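Local coordinates for protein 6-phospho-beta-d glycosidase (Streptococcus pyogenes, PDB 5FOO) that hydrolyses beta-glucosides, probably with preference for those phosphorylated at the sugar 6-position, as a glycoside hydrolase of family 1, at residues 62-66 against 105-111; 71-77 against 110-116; 242-247 against 264-269. The protein carries 1 engineered substitution. All coordinates share one frame; numbering follows the deposited sequence.

Contact 1 (62-66 against 105-111); sequences LTLLA and ACLANGI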
ATOM      1  N   LEU A  62     -16.987  -8.300   8.013  1.00 27.58           N
ATOM      2  CA  LEU A  62     -17.548  -7.944   6.672  1.00 28.84           C
ATOM      3  C   LEU A  62     -19.073  -7.695   6.743  1.00 29.09           C
ATOM      4  O   LEU A  62     -19.591  -6.798   6.116  1.00 29.36           O
ATOM      5  CB  LEU A  62     -17.214  -9.001   5.632  1.00 28.53           C
ATOM      6  CG  LEU A  62     -15.699  -9.021   5.326  1.00 27.96           C
ATOM      7  CD1 LEU A  62     -15.398 -10.320   4.647  1.00 29.33           C
ATOM      8  CD2 LEU A  62     -15.284  -7.850   4.443  1.00 29.55           C
ATOM      9  N   THR A  63     -19.744  -8.433   7.603  1.00 30.48           N
ATOM     10  CA  THR A  63     -21.132  -8.169   7.883  1.00 32.36           C
ATOM     11  C   THR A  63     -21.299  -6.724   8.402  1.00 30.44           C
ATOM     12  O   THR A  63     -22.133  -5.977   7.882  1.00 26.96           O
ATOM     13  CB  THR A  63     -21.720  -9.248   8.834  1.00 34.16           C
ATOM     14  OG1 THR A  63     -21.666 -10.502   8.176  1.00 34.30           O
ATOM     15  CG2 THR A  63     -23.165  -8.964   9.191  1.00 34.59           C
ATOM     16  N   LEU A  64     -20.469  -6.306   9.350  1.00 29.66           N
ATOM     17  CA  LEU A  64     -20.521  -4.917   9.820  1.00 27.31           C
ATOM     18  C   LEU A  64     -20.218  -3.910   8.769  1.00 28.31           C
ATOM     19  O   LEU A  64     -20.912  -2.893   8.656  1.00 29.22           O
ATOM     20  CB  LEU A  64     -19.551  -4.727  10.966  1.00 28.28           C
ATOM     21  CG  LEU A  64     -19.561  -3.330  11.636  1.00 29.62           C
ATOM     22  CD1 LEU A  64     -20.840  -3.019  12.441  1.00 28.92           C
ATOM     23  CD2 LEU A  64     -18.336  -3.281  12.516  1.00 33.78           C
ATOM     24  N   LEU A  65     -19.151  -4.142   7.998  1.00 29.47           N
ATOM     25  CA  LEU A  65     -18.794  -3.203   6.926  1.00 26.48           C
ATOM     26  C   LEU A  65     -19.900  -3.118   5.836  1.00 27.23           C
ATOM     27  O   LEU A  65     -20.179  -2.039   5.324  1.00 24.91           O
ATOM     28  CB  LEU A  65     -17.446  -3.619   6.300  1.00 27.68           C
ATOM     29  CG  LEU A  65     -16.263  -3.514   7.286  1.00 29.92           C
ATOM     30  CD1 LEU A  65     -14.943  -3.719   6.605  1.00 30.78           C
ATOM     31  CD2 LEU A  65     -16.211  -2.163   8.009  1.00 29.09           C
ATOM     32  N   ALA A  66     -20.549  -4.241   5.530  1.00 28.15           N
ATOM     33  CA  ALA A  66     -21.695  -4.210   4.631  1.00 33.64           C
ATOM     34  C   ALA A  66     -22.775  -3.350   5.203  1.00 33.57           C
ATOM     35  O   ALA A  66     -23.319  -2.531   4.486  1.00 31.34           O
ATOM     36  CB  ALA A  66     -22.267  -5.580   4.332  1.00 32.07           C
ATOM     37  N   ALA A 105     -16.995 -14.766   2.426  1.00 30.28           N
ATOM     38  CA  ALA A 105     -17.715 -13.815   3.279  1.00 31.63           C
ATOM     39  C   ALA A 105     -17.857 -12.472   2.559  1.00 30.65           C
ATOM     40  O   ALA A 105     -18.890 -11.827   2.613  1.00 37.66           O
ATOM     41  CB  ALA A 105     -16.995 -13.659   4.606  1.00 34.96           C
ATOM     42  N   CYS A 106     -16.866 -12.086   1.776  1.00 28.46           N
ATOM     43  CA  CYS A 106     -16.992 -10.883   0.991  1.00 28.18           C
ATOM     44  C   CYS A 106     -18.212 -10.977   0.070  1.00 29.67           C
ATOM     45  O   CYS A 106     -19.103 -10.099   0.099  1.00 25.94           O
ATOM     46  CB  CYS A 106     -15.728 -10.582   0.173  1.00 29.86           C
ATOM     47  SG  CYS A 106     -14.366  -9.739   1.034  1.00 30.73           S
ATOM     48  N   LEU A 107     -18.228 -12.011  -0.773  1.00 31.24           N
ATOM     49  CA  LEU A 107     -19.312 -12.170  -1.759  1.00 31.94           C
ATOM     50  C   LEU A 107     -20.663 -12.346  -1.062  1.00 32.77           C
ATOM     51  O   LEU A 107     -21.588 -11.668  -1.438  1.00 32.61           O
ATOM     52  CB  LEU A 107     -19.038 -13.309  -2.736  1.00 33.92           C
ATOM     53  CG  LEU A 107     -17.737 -13.209  -3.530  1.00 37.50           C
ATOM     54  CD1 LEU A 107     -17.662 -14.408  -4.466  1.00 38.06           C
ATOM     55  CD2 LEU A 107     -17.719 -11.895  -4.295  1.00 37.26           C
ATOM     56  N   ALA A 108     -20.744 -13.143   0.016  1.00 32.25           N
ATOM     57  CA  ALA A 108     -22.012 -13.306   0.731  1.00 31.80           C
ATOM     58  C   ALA A 108     -22.543 -11.974   1.240  1.00 39.90           C
ATOM     59  O   ALA A 108     -23.740 -11.808   1.337  1.00 38.34           O
ATOM     60  CB  ALA A 108     -21.907 -14.318   1.869  1.00 30.88           C
ATOM     61  N   ASN A 109     -21.669 -11.001   1.509  1.00 37.69           N
ATOM     62  CA  ASN A 109     -22.124  -9.680   1.925  1.00 33.30           C
ATOM     63  C   ASN A 109     -22.290  -8.677   0.840  1.00 30.60           C
ATOM     64  O   ASN A 109     -22.540  -7.520   1.144  1.00 36.46           O
ATOM     65  CB  ASN A 109     -21.183  -9.173   3.037  1.00 35.20           C
ATOM     66  CG  ASN A 109     -21.459  -9.860   4.365  1.00 38.00           C
ATOM     67  OD1 ASN A 109     -22.500  -9.606   5.005  1.00 39.97           O
ATOM     68  ND2 ASN A 109     -20.558 -10.779   4.779  1.00 36.89           N
ATOM     69  N   GLY A 110     -22.157  -9.079  -0.435  1.00 33.06           N
ATOM     70  CA  GLY A 110     -22.140  -8.149  -1.575  1.00 28.05           C
ATOM     71  C   GLY A 110     -20.935  -7.173  -1.656  1.00 28.68           C
ATOM     72  O   GLY A 110     -21.040  -6.080  -2.190  1.00 32.67           O
ATOM     73  N   ILE A 111     -19.805  -7.580  -1.094  1.00 28.80           N
ATOM     74  CA  ILE A 111     -18.563  -6.808  -1.089  1.00 28.82           C
ATOM     75  C   ILE A 111     -17.628  -7.381  -2.139  1.00 27.00           C
ATOM     76  O   ILE A 111     -17.294  -8.548  -2.113  1.00 28.83           O
ATOM     77  CB  ILE A 111     -17.955  -6.795   0.339  1.00 28.06           C
ATOM     78  CG1 ILE A 111     -18.873  -5.980   1.268  1.00 29.02           C
ATOM     79  CG2 ILE A 111     -16.550  -6.163   0.399  1.00 27.76           C
ATOM     80  CD1 ILE A 111     -18.474  -6.067   2.724  1.00 30.03           C
TER
HETATM   81  O   HOH W   1     -19.845 -12.642   6.830  1.00 38.22           O

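Contact 2 (71-77 against 110-116); sequences NSYRTSI and GIRPVIN. With EDO (1,2-ethanediol), chain I.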
ATOM      1  N   ASN A  71     -19.042  -1.287  -0.400  1.00 25.70           N
ATOM      2  CA  ASN A  71     -19.247  -2.254  -1.515  1.00 25.02           C
ATOM      3  C   ASN A  71     -18.005  -3.004  -1.996  1.00 26.35           C
ATOM      4  O   ASN A  71     -18.086  -3.847  -2.912  1.00 23.47           O
ATOM      5  CB  ASN A  71     -19.904  -1.536  -2.692  1.00 27.22           C
ATOM      6  CG  ASN A  71     -18.999  -0.481  -3.286  1.00 33.11           C
ATOM      7  OD1 ASN A  71     -17.753  -0.602  -3.255  1.00 27.19           O
ATOM      8  ND2 ASN A  71     -19.606   0.531  -3.897  1.00 33.66           N
ATOM      9  N   SER A  72     -16.871  -2.754  -1.334  1.00 24.85           N
ATOM     10  CA  SER A  72     -15.597  -3.295  -1.699  1.00 23.65           C
ATOM     11  C   SER A  72     -14.684  -3.307  -0.435  1.00 25.46           C
ATOM     12  O   SER A  72     -14.976  -2.611   0.530  1.00 26.43           O
ATOM     13  CB  SER A  72     -14.996  -2.489  -2.823  1.00 23.41           C
ATOM     14  OG  SER A  72     -15.000  -1.117  -2.527  1.00 27.33           O
ATOM     15  N   TYR A  73     -13.690  -4.201  -0.415  1.00 25.99           N
ATOM     16  CA  TYR A  73     -12.778  -4.401   0.733  1.00 25.24           C
ATOM     17  C   TYR A  73     -11.446  -4.888   0.165  1.00 26.79           C
ATOM     18  O   TYR A  73     -11.422  -5.918  -0.494  1.00 26.96           O
ATOM     19  CB  TYR A  73     -13.330  -5.456   1.686  1.00 23.62           C
ATOM     20  CG  TYR A  73     -12.527  -5.832   2.932  1.00 24.60           C
ATOM     21  CD1 TYR A  73     -12.533  -5.038   4.077  1.00 26.24           C
ATOM     22  CD2 TYR A  73     -11.772  -7.006   2.980  1.00 24.31           C
ATOM     23  CE1 TYR A  73     -11.844  -5.441   5.262  1.00 25.83           C
ATOM     24  CE2 TYR A  73     -11.081  -7.392   4.119  1.00 25.61           C
ATOM     25  CZ  TYR A  73     -11.109  -6.606   5.269  1.00 25.27           C
ATOM     26  OH  TYR A  73     -10.402  -7.033   6.404  1.00 25.21           O
ATOM     27  N   ARG A  74     -10.356  -4.157   0.456  1.00 25.92           N
ATOM     28  CA  ARG A  74      -8.999  -4.581   0.081  1.00 26.50           C
ATOM     29  C   ARG A  74      -8.230  -5.081   1.284  1.00 27.04           C
ATOM     30  O   ARG A  74      -8.130  -4.398   2.308  1.00 25.29           O
ATOM     31  CB  ARG A  74      -8.244  -3.459  -0.611  1.00 26.35           C
ATOM     32  CG  ARG A  74      -6.932  -3.912  -1.271  1.00 26.79           C
ATOM     33  CD  ARG A  74      -5.673  -3.494  -0.517  1.00 23.79           C
ATOM     34  NE  ARG A  74      -5.480  -2.040  -0.464  1.00 25.98           N
ATOM     35  CZ  ARG A  74      -4.345  -1.445  -0.032  1.00 26.62           C
ATOM     36  NH1 ARG A  74      -3.276  -2.157   0.388  1.00 26.61           N
ATOM     37  NH2 ARG A  74      -4.234  -0.136  -0.070  1.00 27.31           N
ATOM     38  N   THR A  75      -7.771  -6.312   1.177  1.00 25.72           N
ATOM     39  CA  THR A  75      -6.796  -6.852   2.090  1.00 26.24           C
ATOM     40  C   THR A  75      -5.661  -7.572   1.313  1.00 24.84           C
ATOM     41  O   THR A  75      -5.549  -7.462   0.122  1.00 25.06           O
ATOM     42  CB  THR A  75      -7.473  -7.774   3.142  1.00 25.54           C
ATOM     43  OG1 THR A  75      -6.582  -7.995   4.257  1.00 25.81           O
ATOM     44  CG2 THR A  75      -7.912  -9.102   2.558  1.00 25.99           C
ATOM     45  N   SER A  76      -4.794  -8.278   2.013  1.00 23.82           N
ATOM     46  CA  SER A  76      -3.740  -9.005   1.369  1.00 24.06           C
ATOM     47  C   SER A  76      -3.751 -10.431   1.825  1.00 24.97           C
ATOM     48  O   SER A  76      -4.233 -10.762   2.910  1.00 24.34           O
ATOM     49  CB  SER A  76      -2.373  -8.346   1.603  1.00 26.17           C
ATOM     50  OG  SER A  76      -1.892  -8.549   2.928  1.00 24.04           O
ATOM     51  N   ILE A  77      -3.257 -11.286   0.926  1.00 25.84           N
ATOM     52  CA  ILE A  77      -2.959 -12.701   1.229  1.00 25.87           C
ATOM     53  C   ILE A  77      -1.476 -12.741   1.610  1.00 24.86           C
ATOM     54  O   ILE A  77      -0.610 -12.205   0.868  1.00 26.60           O
ATOM     55  CB  ILE A  77      -3.239 -13.623   0.006  1.00 26.22           C
ATOM     56  CG1 ILE A  77      -4.736 -13.666  -0.351  1.00 28.56           C
ATOM     57  CG2 ILE A  77      -2.715 -15.034   0.216  1.00 28.23           C
ATOM     58  CD1 ILE A  77      -5.064 -14.403  -1.660  1.00 29.73           C
ATOM     59  N   GLY A 110     -22.157  -9.079  -0.435  1.00 33.06           N
ATOM     60  CA  GLY A 110     -22.140  -8.149  -1.575  1.00 28.05           C
ATOM     61  C   GLY A 110     -20.935  -7.173  -1.656  1.00 28.68           C
ATOM     62  O   GLY A 110     -21.040  -6.080  -2.190  1.00 32.67           O
ATOM     63  N   ILE A 111     -19.805  -7.580  -1.094  1.00 28.80           N
ATOM     64  CA  ILE A 111     -18.563  -6.808  -1.089  1.00 28.82           C
ATOM     65  C   ILE A 111     -17.628  -7.381  -2.139  1.00 27.00           C
ATOM     66  O   ILE A 111     -17.294  -8.548  -2.113  1.00 28.83           O
ATOM     67  CB  ILE A 111     -17.955  -6.795   0.339  1.00 28.06           C
ATOM     68  CG1 ILE A 111     -18.873  -5.980   1.268  1.00 29.02           C
ATOM     69  CG2 ILE A 111     -16.550  -6.163   0.399  1.00 27.76           C
ATOM     70  CD1 ILE A 111     -18.474  -6.067   2.724  1.00 30.03           C
ATOM     71  N   ARG A 112     -17.240  -6.555  -3.081  1.00 27.24           N
ATOM     72  CA  ARG A 112     -16.193  -6.912  -4.011  1.00 28.46           C
ATOM     73  C   ARG A 112     -14.816  -7.141  -3.275  1.00 29.93           C
ATOM     74  O   ARG A 112     -14.301  -6.223  -2.657  1.00 27.28           O
ATOM     75  CB  ARG A 112     -16.018  -5.783  -5.009  1.00 30.44           C
ATOM     76  CG  ARG A 112     -14.935  -6.051  -6.081  1.00 31.78           C
ATOM     77  CD  ARG A 112     -14.766  -4.834  -6.974  1.00 36.64           C
ATOM     78  NE  ARG A 112     -15.891  -4.674  -7.869  1.00 38.50           N
ATOM     79  CZ  ARG A 112     -16.140  -5.448  -8.938  1.00 47.10           C
ATOM     80  NH1 ARG A 112     -15.317  -6.413  -9.331  1.00 38.03           N
ATOM     81  NH2 ARG A 112     -17.238  -5.228  -9.656  1.00 54.52           N
ATOM     82  N   PRO A 113     -14.271  -8.358  -3.325  1.00 27.52           N
ATOM     83  CA  PRO A 113     -12.985  -8.600  -2.689  1.00 26.07           C
ATOM     84  C   PRO A 113     -11.832  -8.122  -3.581  1.00 28.65           C
ATOM     85  O   PRO A 113     -11.782  -8.473  -4.761  1.00 28.31           O
ATOM     86  CB  PRO A 113     -12.958 -10.099  -2.531  1.00 26.46           C
ATOM     87  CG  PRO A 113     -13.799 -10.636  -3.711  1.00 26.65           C
ATOM     88  CD  PRO A 113     -14.849  -9.595  -3.922  1.00 27.93           C
ATOM     89  N   VAL A 114     -10.921  -7.329  -3.021  1.00 25.16           N
ATOM     90  CA  VAL A 114      -9.810  -6.741  -3.773  1.00 26.36           C
ATOM     91  C   VAL A 114      -8.547  -7.237  -3.110  1.00 25.62           C
ATOM     92  O   VAL A 114      -8.326  -6.963  -1.926  1.00 26.22           O
ATOM     93  CB  VAL A 114      -9.878  -5.195  -3.685  1.00 26.69           C
ATOM     94  CG1 VAL A 114      -8.713  -4.494  -4.444  1.00 24.85           C
ATOM     95  CG2 VAL A 114     -11.257  -4.759  -4.220  1.00 26.14           C
ATOM     96  N   ILE A 115      -7.741  -7.999  -3.823  1.00 23.83           N
ATOM     97  CA  ILE A 115      -6.670  -8.768  -3.130  1.00 24.38           C
ATOM     98  C   ILE A 115      -5.280  -8.367  -3.563  1.00 25.88           C
ATOM     99  O   ILE A 115      -4.968  -8.397  -4.755  1.00 25.34           O
ATOM    100  CB  ILE A 115      -6.911 -10.238  -3.297  1.00 24.35           C
ATOM    101  CG1 ILE A 115      -8.297 -10.618  -2.710  1.00 27.19           C
ATOM    102  CG2 ILE A 115      -5.807 -11.037  -2.702  1.00 26.36           C
ATOM    103  CD1 ILE A 115      -8.430 -10.498  -1.215  1.00 28.06           C
ATOM    104  N   ASN A 116      -4.484  -7.942  -2.566  1.00 25.67           N
ATOM    105  CA  ASN A 116      -3.082  -7.620  -2.729  1.00 21.74           C
ATOM    106  C   ASN A 116      -2.273  -8.836  -2.376  1.00 23.57           C
ATOM    107  O   ASN A 116      -2.645  -9.531  -1.464  1.00 22.03           O
ATOM    108  CB  ASN A 116      -2.753  -6.437  -1.829  1.00 24.77           C
ATOM    109  CG  ASN A 116      -1.279  -6.091  -1.812  1.00 25.22           C
ATOM    110  OD1 ASN A 116      -0.543  -6.206  -2.828  1.00 24.84           O
ATOM    111  ND2 ASN A 116      -0.838  -5.682  -0.668  1.00 24.04           N
TER
HETATM  112  C1  EDO I1466     -18.114  -2.246  -6.180  1.00 41.96           C
HETATM  113  O1  EDO I1466     -18.177  -3.511  -6.818  1.00 38.72           O
HETATM  114  C2  EDO I1466     -19.176  -1.312  -6.761  1.00 42.09           C
HETATM  115  O2  EDO I1466     -19.014  -1.322  -8.176  1.00 49.99           O
HETATM  116  O   HOH W   2      -2.859  -4.766   1.459  1.00 22.35           O

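Contact 3 (242-247 against 264-269); sequences HFAELW and ELVAVL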
ATOM      1  N   HIS A 242      12.574  17.332  -9.200  1.00 32.33           N
ATOM      2  CA  HIS A 242      12.669  16.548 -10.397  1.00 30.99           C
ATOM      3  C   HIS A 242      13.273  15.199 -10.078  1.00 32.91           C
ATOM      4  O   HIS A 242      12.706  14.160 -10.480  1.00 34.90           O
ATOM      5  CB  HIS A 242      13.498  17.248 -11.490  1.00 33.09           C
ATOM      6  CG  HIS A 242      13.481  16.510 -12.790  1.00 36.05           C
ATOM      7  ND1 HIS A 242      12.341  16.394 -13.557  1.00 38.65           N
ATOM      8  CD2 HIS A 242      14.415  15.781 -13.414  1.00 34.20           C
ATOM      9  CE1 HIS A 242      12.588  15.676 -14.623  1.00 36.11           C
ATOM     10  NE2 HIS A 242      13.839  15.284 -14.555  1.00 35.85           N
ATOM     11  N   PHE A 243      14.417  15.178  -9.393  1.00 29.02           N
ATOM     12  CA  PHE A 243      15.018  13.888  -9.118  1.00 27.08           C
ATOM     13  C   PHE A 243      14.177  13.118  -8.108  1.00 24.07           C
ATOM     14  O   PHE A 243      13.990  11.918  -8.252  1.00 26.96           O
ATOM     15  CB  PHE A 243      16.538  13.927  -8.761  1.00 27.82           C
ATOM     16  CG  PHE A 243      17.092  12.545  -8.515  1.00 27.34           C
ATOM     17  CD1 PHE A 243      17.527  11.751  -9.571  1.00 26.71           C
ATOM     18  CD2 PHE A 243      17.015  11.978  -7.259  1.00 26.50           C
ATOM     19  CE1 PHE A 243      17.929  10.442  -9.330  1.00 27.41           C
ATOM     20  CE2 PHE A 243      17.435  10.646  -7.025  1.00 28.66           C
ATOM     21  CZ  PHE A 243      17.880   9.893  -8.047  1.00 24.78           C
ATOM     22  N   ALA A 244      13.613  13.789  -7.106  1.00 25.16           N
ATOM     23  CA  ALA A 244      12.812  13.087  -6.143  1.00 25.05           C
ATOM     24  C   ALA A 244      11.588  12.386  -6.790  1.00 27.12           C
ATOM     25  O   ALA A 244      11.171  11.294  -6.341  1.00 26.56           O
ATOM     26  CB  ALA A 244      12.368  13.977  -5.046  1.00 25.21           C
ATOM     27  N   GLU A 245      11.065  12.991  -7.855  1.00 30.40           N
ATOM     28  CA  GLU A 245       9.946  12.371  -8.610  1.00 31.54           C
ATOM     29  C   GLU A 245      10.450  11.219  -9.391  1.00 29.31           C
ATOM     30  O   GLU A 245       9.835  10.162  -9.353  1.00 27.21           O
ATOM     31  CB  GLU A 245       9.216  13.363  -9.505  1.00 31.35           C
ATOM     32  CG  GLU A 245       8.648  14.481  -8.632  1.00 38.85           C
ATOM     33  CD  GLU A 245       7.219  14.835  -8.847  1.00 42.85           C
ATOM     34  OE1 GLU A 245       6.697  14.461  -9.884  1.00 50.89           O
ATOM     35  OE2 GLU A 245       6.644  15.512  -7.961  1.00 40.09           O
ATOM     36  N   LEU A 246      11.593  11.387 -10.053  1.00 28.14           N
ATOM     37  CA  LEU A 246      12.136  10.281 -10.850  1.00 30.47           C
ATOM     38  C   LEU A 246      12.247   8.974 -10.079  1.00 29.44           C
ATOM     39  O   LEU A 246      11.907   7.910 -10.619  1.00 29.43           O
ATOM     40  CB  LEU A 246      13.518  10.562 -11.432  1.00 31.41           C
ATOM     41  CG  LEU A 246      13.688  11.448 -12.633  1.00 36.30           C
ATOM     42  CD1 LEU A 246      15.186  11.604 -12.868  1.00 37.13           C
ATOM     43  CD2 LEU A 246      13.037  10.812 -13.845  1.00 38.36           C
ATOM     44  N   TRP A 247      12.806   9.068  -8.864  1.00 28.23           N
ATOM     45  CA  TRP A 247      12.989   7.959  -7.969  1.00 28.39           C
ATOM     46  C   TRP A 247      11.678   7.531  -7.292  1.00 28.34           C
ATOM     47  O   TRP A 247      11.301   6.381  -7.401  1.00 28.97           O
ATOM     48  CB  TRP A 247      14.088   8.266  -6.897  1.00 27.11           C
ATOM     49  CG  TRP A 247      14.242   7.199  -5.887  1.00 23.60           C
ATOM     50  CD1 TRP A 247      13.735   7.227  -4.618  1.00 23.99           C
ATOM     51  CD2 TRP A 247      14.963   5.956  -5.999  1.00 24.26           C
ATOM     52  NE1 TRP A 247      14.035   6.081  -3.967  1.00 25.28           N
ATOM     53  CE2 TRP A 247      14.770   5.265  -4.803  1.00 24.94           C
ATOM     54  CE3 TRP A 247      15.708   5.340  -7.008  1.00 25.04           C
ATOM     55  CZ2 TRP A 247      15.317   4.038  -4.571  1.00 24.26           C
ATOM     56  CZ3 TRP A 247      16.252   4.126  -6.771  1.00 24.72           C
ATOM     57  CH2 TRP A 247      16.049   3.470  -5.568  1.00 24.39           C
ATOM     58  N   GLU A 264      16.214   8.860 -17.814  1.00 31.45           N
ATOM     59  CA  GLU A 264      16.972   9.805 -17.025  1.00 37.89           C
ATOM     60  C   GLU A 264      17.411   9.198 -15.688  1.00 36.21           C
ATOM     61  O   GLU A 264      18.527   9.463 -15.239  1.00 32.10           O
ATOM     62  CB  GLU A 264      16.193  11.107 -16.829  1.00 41.09           C
ATOM     63  CG  GLU A 264      17.042  12.219 -16.251  1.00 44.46           C
ATOM     64  CD  GLU A 264      16.265  13.499 -15.974  1.00 46.52           C
ATOM     65  OE1 GLU A 264      15.088  13.645 -16.380  1.00 48.66           O
ATOM     66  OE2 GLU A 264      16.848  14.395 -15.340  1.00 49.16           O
ATOM     67  N   LEU A 265      16.546   8.365 -15.084  1.00 32.28           N
ATOM     68  CA  LEU A 265      16.860   7.750 -13.827  1.00 32.29           C
ATOM     69  C   LEU A 265      17.978   6.738 -14.007  1.00 31.70           C
ATOM     70  O   LEU A 265      18.924   6.720 -13.239  1.00 30.56           O
ATOM     71  CB  LEU A 265      15.621   7.132 -13.102  1.00 31.93           C
ATOM     72  CG  LEU A 265      15.934   6.323 -11.835  1.00 31.70           C
ATOM     73  CD1 LEU A 265      16.524   7.244 -10.748  1.00 29.67           C
ATOM     74  CD2 LEU A 265      14.691   5.598 -11.326  1.00 32.83           C
ATOM     75  N   VAL A 266      17.809   5.860 -14.979  1.00 31.09           N
ATOM     76  CA  VAL A 266      18.839   4.975 -15.418  1.00 30.53           C
ATOM     77  C   VAL A 266      20.212   5.653 -15.609  1.00 31.04           C
ATOM     78  O   VAL A 266      21.179   5.097 -15.145  1.00 30.69           O
ATOM     79  CB  VAL A 266      18.449   4.255 -16.729  1.00 33.03           C
ATOM     80  CG1 VAL A 266      19.626   3.545 -17.385  1.00 31.50           C
ATOM     81  CG2 VAL A 266      17.407   3.187 -16.422  1.00 36.98           C
ATOM     82  N   ALA A 267      20.305   6.776 -16.320  1.00 30.66           N
ATOM     83  CA  ALA A 267      21.611   7.490 -16.477  1.00 34.16           C
ATOM     84  C   ALA A 267      22.176   7.941 -15.107  1.00 32.51           C
ATOM     85  O   ALA A 267      23.357   7.774 -14.862  1.00 37.31           O
ATOM     86  CB  ALA A 267      21.466   8.699 -17.416  1.00 37.02           C
ATOM     87  N   VAL A 268      21.343   8.418 -14.177  1.00 28.91           N
ATOM     88  CA  VAL A 268      21.858   8.770 -12.855  1.00 30.75           C
ATOM     89  C   VAL A 268      22.432   7.554 -12.122  1.00 33.48           C
ATOM     90  O   VAL A 268      23.546   7.596 -11.552  1.00 31.40           O
ATOM     91  CB  VAL A 268      20.822   9.534 -12.018  1.00 32.92           C
ATOM     92  CG1 VAL A 268      21.293   9.763 -10.574  1.00 34.08           C
ATOM     93  CG2 VAL A 268      20.448  10.863 -12.707  1.00 33.68           C
ATOM     94  N   LEU A 269      21.680   6.471 -12.130  1.00 29.56           N
ATOM     95  CA  LEU A 269      22.075   5.278 -11.368  1.00 32.56           C
ATOM     96  C   LEU A 269      23.393   4.719 -11.904  1.00 33.77           C
ATOM     97  O   LEU A 269      24.242   4.333 -11.116  1.00 33.73           O
ATOM     98  CB  LEU A 269      20.988   4.182 -11.425  1.00 29.47           C
ATOM     99  CG  LEU A 269      19.691   4.564 -10.712  1.00 28.31           C
ATOM    100  CD1 LEU A 269      18.697   3.450 -11.002  1.00 30.21           C
ATOM    101  CD2 LEU A 269      19.882   4.753  -9.207  1.00 27.33           C
TER

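Contact 1 (62-66 against 105-111)
With chi1 at -68° and CG set beside its backbone N, Leu62 sends its two methyls across to helix 93-108, while Asn109, whose CG likewise lies beside its own N (chi1 -76°), turns its amide back toward helix 54-67. CD1 of Leu62 settles on CB of Ala105 at 3.7 Å and also touches Cys106 SG; CD2 meets the end of Ile111, the two side chains crossing obliquely. Ile111 CD1 lies 3.6 Å from Leu62 O and also packs near Ala66 CB. The Asn109 and Thr63 side chains cross at about a right angle; Asn109 ND2 donates to Ala105 O at 2.9 Å, from above the carbonyl plane, and Asn109 N reaches that oxygen from the opposite face, so two bonds grip it at the helix end. A water joins the helices, hydrogen-bonded to Asn109 ND2 at 2.9 Å and to Thr63 OG1 at 3.1 Å; OG1 is also bonded to Glu59 O. Gly110, at positive phi, completes the Schellman motif ending helix 93-108: Ile111 N to Cys106 O, Gly110 N to Leu107 O. Apolar contacts thus join the helices on the Tyr73 side, whereas the polar link depends on a water.

Contact 2 (71-77 against 110-116)
Asn71 opens the pairing by accepting Arg112 N at its O, 2.8 Å away, while its side-chain OD1 takes the Ser72 hydroxyl as well as Trp10 N. An ethanediol, probably from the crystallisation liquor, lies against the Asn71 amide and receives a bond from Arg112 NE to its O1 (2.8 Å), at the guanidinium edge. At Tyr73, N bonds to Arg112 O and O accepts Val114 N; its CB presses on Ile111 CG2 at 3.5 Å, and the ring, with CG anti to the backbone N (chi1 179°), leads off toward Leu62 and Leu65. Strands 72-76 and 112-116 run parallel, 27° apart, as the second and third staves of the closed eight-stranded TIM barrel. Ser72, Arg74 and Ser76 face the barrel interior. The Arg74 chain bends at chi2 and chi3 after CG passes Val114 CG1 at 3.7 Å; a water then bridges NH1, 2.9 Å away, to Asn116 ND2, and NH2 bonds to Ser365 O; the Arg74 side chain comes within about 5 Å of the bound 6-phosphocyclophellitol. Thr75 donates its N to Val114 O and its O accepts Asn116 N at 2.9 Å, with CG2 lying alongside Ile115 CD1. Ser76 CB rests against Asn116 O, its OG bonded to Gly16 N. Finally Ile77 N bonds to Asn116 O, and its CD1 packs on Ile115 CG2 at 3.6 Å; Ile77 also touches Tyr99 of helix 93-108.

Contact 3 (242-247 against 264-269)
Leu265 meets Leu246 where the two helices come nearest, their CB atoms 4.4 Å apart. From there Leu265 CD2 reaches Leu246 O at 3.7 Å. Leu265 CD1 packs on Phe243 CE1 at 3.8 Å, and also touches the edge of the Trp247 ring near its plane. Phe243 CE1 is met by Val268 CG1 as well, so two aliphatic groups converge on one ring carbon. Leu246 turns CD1 across the Glu264 chain at about a right angle, packing 3.8 Å from Glu264 CD. Glu264 itself is extended, with CG anti to its backbone N, and its carboxylate lies at the edge of the His242 ring: His242 NE2 donates to Glu264 OE1 at 2.8 Å with an almost straight N-H...O angle of 178°. The carboxylate oxygen lies in the ring plane and is met on its syn side, but from out of the carboxylate plane, the two planes being turned 32° apart. Segments 242-247 and 264-269, parts of helices 235-258 and 263-271, cross nearly at right angles (-99°), their axes 10.3 Å apart; Trp247 bonds through NE1 to Glu171 of helix 166-174 and, like Leu269, packs on Val190 of helix 186-208.

After strand 9-13 the chain runs through helix 54-67, strand 72-76, helix 93-108 and strand 112-116. Contact 1 joins the two helices, closing a loop of 38 residues, and contact 2 the two strands, closing one of 32, so their segments alternate along the chain and the contacts cross. They share Gly110 and Ile111, and they touch where Leu62 and Leu65 pack on Tyr73 and Cys106 on Pro113, binding the helical layer to the barrel sheet. Contact 3 comes later in series, closing a 16-residue loop that holds the end of helix 235-258 and the turn to helix 263-271. It lies on the opposite side of the chain's centre, its centre about 43 Å from that of contact 1 and 34 Å from that of contact 2.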